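Local coordinates for signal transduction histidine-protein kinase/phosphatase MprB (Mycobacterium hassiacum, PDB 6BLK) that probably autophosphorylates on a histidine with ATP as a two-component sensor kinase, this chain being its ATP-binding catalytic domain, at residues V51-D56 and L119-Q124. Numbering follows the deposited sequence.
Sequences VLNVLD and LAIVKQ. With ATP (adenosine-5'-triphosphate), chain E.
Val-122 sets its CG2 methyl against two side chains of the facing helix, 3.7 Å from CB of Asn-53 and 3.9 Å from CG2 of Val-54. The Val-54 and Val-122 side chains meet almost perpendicularly, and in each CG2 stands anti to the carbonyl carbon, which brings these two methyls together. The same Val-54 methyl also meets the end of Leu-119, its CG2 lying 4.2 Å from Leu-119 CD2, while the Val-54 side chain also packs on Ile-84 of strand 79-85 in the central sheet. Farther along the Asn-53 side chain, its carboxamide slants across Ile-121: ND2 comes to 3.8 Å from Ile-121 CG2, a van der Waals contact only; the hydrogen bond from ND2 goes to the backbone O of Gly-118, in the first turn of helix 118-128. Chi1 (-74°) sets CG of Asn-53 beside the backbone N, and chi2 near zero extends ND2 away from CA, to Ile-121 and that carbonyl.

The two segments run roughly antiparallel, with 143° between their N-to-C directions and axes 9.0 Å apart at closest approach. They belong to helices 44-60 and 118-128 of the ATP-binding fold shared by histidine kinases, DNA gyrase B and HSP90, a mixed sheet with helices on one face, and ATP sits beside the N-terminal end of the second helix. Here the backbone N of Leu-119 donates to O1A of the ATP alpha-phosphate at 2.9 Å, with an N-H...O angle of 162°; the position at the helix start probably lets the helix dipole assist in holding the negative phosphate. Leu-119 divides its two methyls: CD2 faces Val-54, whereas CD1 lies 3.8 Å from C8 of the adenine. Beside it, Asn-57, one turn beyond Asn-53, touches Leu-119 and binds both ATP and magnesium.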
loop_
_atom_site.group_PDB
_atom_site.type_symbol
_atom_site.label_atom_id
_atom_site.label_comp_id
_atom_site.label_asym_id
_atom_site.label_seq_id
_atom_site.Cartn_x
_atom_site.Cartn_y
_atom_site.Cartn_z
ATOM N N VAL A 51 3.977 2.292 -3.344
ATOM C CA VAL A 51 2.600 2.716 -3.122
ATOM C C VAL A 51 1.713 2.277 -4.284
ATOM O O VAL A 51 0.601 1.778 -4.070
ATOM C CB VAL A 51 2.538 4.234 -2.887
ATOM C CG1 VAL A 51 1.101 4.707 -2.797
ATOM C CG2 VAL A 51 3.295 4.613 -1.618
ATOM N N LEU A 52 2.181 2.455 -5.524
ATOM C CA LEU A 52 1.373 2.041 -6.679
ATOM C C LEU A 52 1.102 0.546 -6.641
ATOM O O LEU A 52 -0.003 0.104 -6.976
ATOM C CB LEU A 52 2.060 2.435 -7.978
ATOM C CG LEU A 52 1.364 2.042 -9.279
ATOM C CD1 LEU A 52 -0.002 2.685 -9.320
ATOM C CD2 LEU A 52 2.219 2.477 -10.471
ATOM N N ASN A 53 2.075 -0.261 -6.225
ATOM C CA ASN A 53 1.818 -1.693 -6.191
ATOM C C ASN A 53 0.722 -2.040 -5.187
ATOM O O ASN A 53 -0.090 -2.942 -5.435
ATOM C CB ASN A 53 3.088 -2.473 -5.866
ATOM C CG ASN A 53 4.071 -2.521 -7.033
ATOM O OD1 ASN A 53 3.859 -1.932 -8.095
ATOM N ND2 ASN A 53 5.159 -3.224 -6.826
ATOM N N VAL A 54 0.687 -1.345 -4.044
ATOM C CA VAL A 54 -0.371 -1.613 -3.064
ATOM C C VAL A 54 -1.703 -1.088 -3.561
ATOM O O VAL A 54 -2.717 -1.775 -3.443
ATOM C CB VAL A 54 -0.018 -1.045 -1.674
ATOM C CG1 VAL A 54 -1.158 -1.270 -0.697
ATOM C CG2 VAL A 54 1.219 -1.712 -1.142
ATOM N N LEU A 55 -1.719 0.112 -4.142
ATOM C CA LEU A 55 -2.956 0.655 -4.692
ATOM C C LEU A 55 -3.481 -0.220 -5.805
ATOM O O LEU A 55 -4.698 -0.390 -5.935
ATOM C CB LEU A 55 -2.760 2.069 -5.203
ATOM C CG LEU A 55 -2.527 3.128 -4.130
ATOM C CD1 LEU A 55 -2.204 4.434 -4.825
ATOM C CD2 LEU A 55 -3.737 3.307 -3.208
ATOM N N ASP A 56 -2.586 -0.766 -6.633
ATOM C CA ASP A 56 -3.024 -1.612 -7.735
ATOM C C ASP A 56 -3.741 -2.858 -7.219
ATOM O O ASP A 56 -4.781 -3.245 -7.767
ATOM C CB ASP A 56 -1.844 -2.001 -8.615
ATOM C CG ASP A 56 -2.278 -2.730 -9.852
ATOM O OD1 ASP A 56 -2.994 -2.097 -10.658
ATOM O OD2 ASP A 56 -1.909 -3.919 -9.992
ATOM N N LEU A 119 4.144 -7.317 -4.221
ATOM C CA LEU A 119 4.280 -7.071 -2.791
ATOM C C LEU A 119 5.670 -7.417 -2.286
ATOM O O LEU A 119 6.140 -6.804 -1.335
ATOM C CB LEU A 119 3.238 -7.844 -2.018
ATOM C CG LEU A 119 1.831 -7.237 -2.096
ATOM C CD1 LEU A 119 0.833 -8.155 -1.413
ATOM C CD2 LEU A 119 1.727 -5.881 -1.481
ATOM N N ALA A 120 6.349 -8.381 -2.895
ATOM C CA ALA A 120 7.776 -8.558 -2.591
ATOM C C ALA A 120 8.577 -7.280 -2.853
ATOM O O ALA A 120 9.493 -6.940 -2.090
ATOM C CB ALA A 120 8.339 -9.722 -3.404
ATOM N N ILE A 121 8.271 -6.570 -3.938
ATOM C CA ILE A 121 8.914 -5.291 -4.225
ATOM C C ILE A 121 8.579 -4.276 -3.143
ATOM O O ILE A 121 9.437 -3.513 -2.707
ATOM C CB ILE A 121 8.495 -4.793 -5.617
ATOM C CG1 ILE A 121 9.069 -5.727 -6.686
ATOM C CG2 ILE A 121 8.876 -3.340 -5.868
ATOM C CD1 ILE A 121 10.577 -5.825 -6.720
ATOM N N VAL A 122 7.324 -4.235 -2.713
ATOM C CA VAL A 122 6.905 -3.317 -1.657
ATOM C C VAL A 122 7.743 -3.538 -0.397
ATOM O O VAL A 122 8.228 -2.582 0.211
ATOM C CB VAL A 122 5.401 -3.478 -1.351
ATOM C CG1 VAL A 122 5.016 -2.687 -0.141
ATOM C CG2 VAL A 122 4.588 -3.045 -2.523
ATOM N N LYS A 123 7.830 -4.792 0.068
ATOM C CA LYS A 123 8.619 -5.121 1.252
ATOM C C LYS A 123 10.069 -4.670 1.095
ATOM O O LYS A 123 10.637 -4.058 2.016
ATOM C CB LYS A 123 8.546 -6.619 1.541
ATOM C CG LYS A 123 9.347 -7.025 2.739
ATOM C CD LYS A 123 9.195 -8.472 3.054
ATOM C CE LYS A 123 10.106 -8.919 4.194
ATOM N NZ LYS A 123 9.367 -9.045 5.464
ATOM N N GLN A 124 10.670 -4.888 -0.076
ATOM C CA GLN A 124 12.065 -4.479 -0.275
ATOM C C GLN A 124 12.219 -2.959 -0.132
ATOM O O GLN A 124 13.101 -2.455 0.595
ATOM C CB GLN A 124 12.534 -4.949 -1.655
ATOM C CG GLN A 124 14.035 -4.656 -1.904
ATOM C CD GLN A 124 14.641 -5.528 -2.999
ATOM O OE1 GLN A 124 14.086 -6.572 -3.367
ATOM N NE2 GLN A 124 15.783 -5.104 -3.527
HETATM P PG ATP E . 1.778 -8.497 -9.534
HETATM O O1G ATP E . 1.533 -7.580 -8.350
HETATM O O2G ATP E . 3.173 -9.125 -9.669
HETATM O O3G ATP E . 1.232 -7.974 -10.852
HETATM P PB ATP E . -0.160 -10.037 -7.970
HETATM O O1B ATP E . -0.823 -11.385 -8.191
HETATM O O2B ATP E . -0.960 -8.782 -7.911
HETATM O O3B ATP E . 0.861 -9.806 -9.224
HETATM P PA ATP E . 0.992 -9.310 -5.370
HETATM O O1A ATP E . 2.383 -9.604 -4.817
HETATM O O2A ATP E . 0.620 -7.870 -5.619
HETATM O O3A ATP E . 0.873 -10.225 -6.718
HETATM O "O5'" ATP E . -0.042 -10.038 -4.442
HETATM C "C5'" ATP E . 0.117 -11.410 -4.122
HETATM C "C4'" ATP E . -1.265 -12.039 -3.987
HETATM O "O4'" ATP E . -1.818 -11.562 -2.755
HETATM C "C3'" ATP E . -2.305 -11.720 -5.068
HETATM O "O3'" ATP E . -2.211 -12.610 -6.202
HETATM C "C2'" ATP E . -3.591 -11.919 -4.289
HETATM O "O2'" ATP E . -3.928 -13.313 -4.163
HETATM C "C1'" ATP E . -3.226 -11.432 -2.905
HETATM N N9 ATP E . -3.547 -10.011 -2.673
HETATM C C8 ATP E . -2.683 -8.941 -2.625
HETATM N N7 ATP E . -3.368 -7.797 -2.335
HETATM C C5 ATP E . -4.665 -8.151 -2.195
HETATM C C6 ATP E . -5.864 -7.416 -1.858
HETATM N N6 ATP E . -5.787 -6.091 -1.677
HETATM N N1 ATP E . -7.004 -8.100 -1.782
HETATM C C2 ATP E . -7.063 -9.429 -1.988
HETATM N N3 ATP E . -5.989 -10.175 -2.281
HETATM C C4 ATP E . -4.777 -9.584 -2.387
#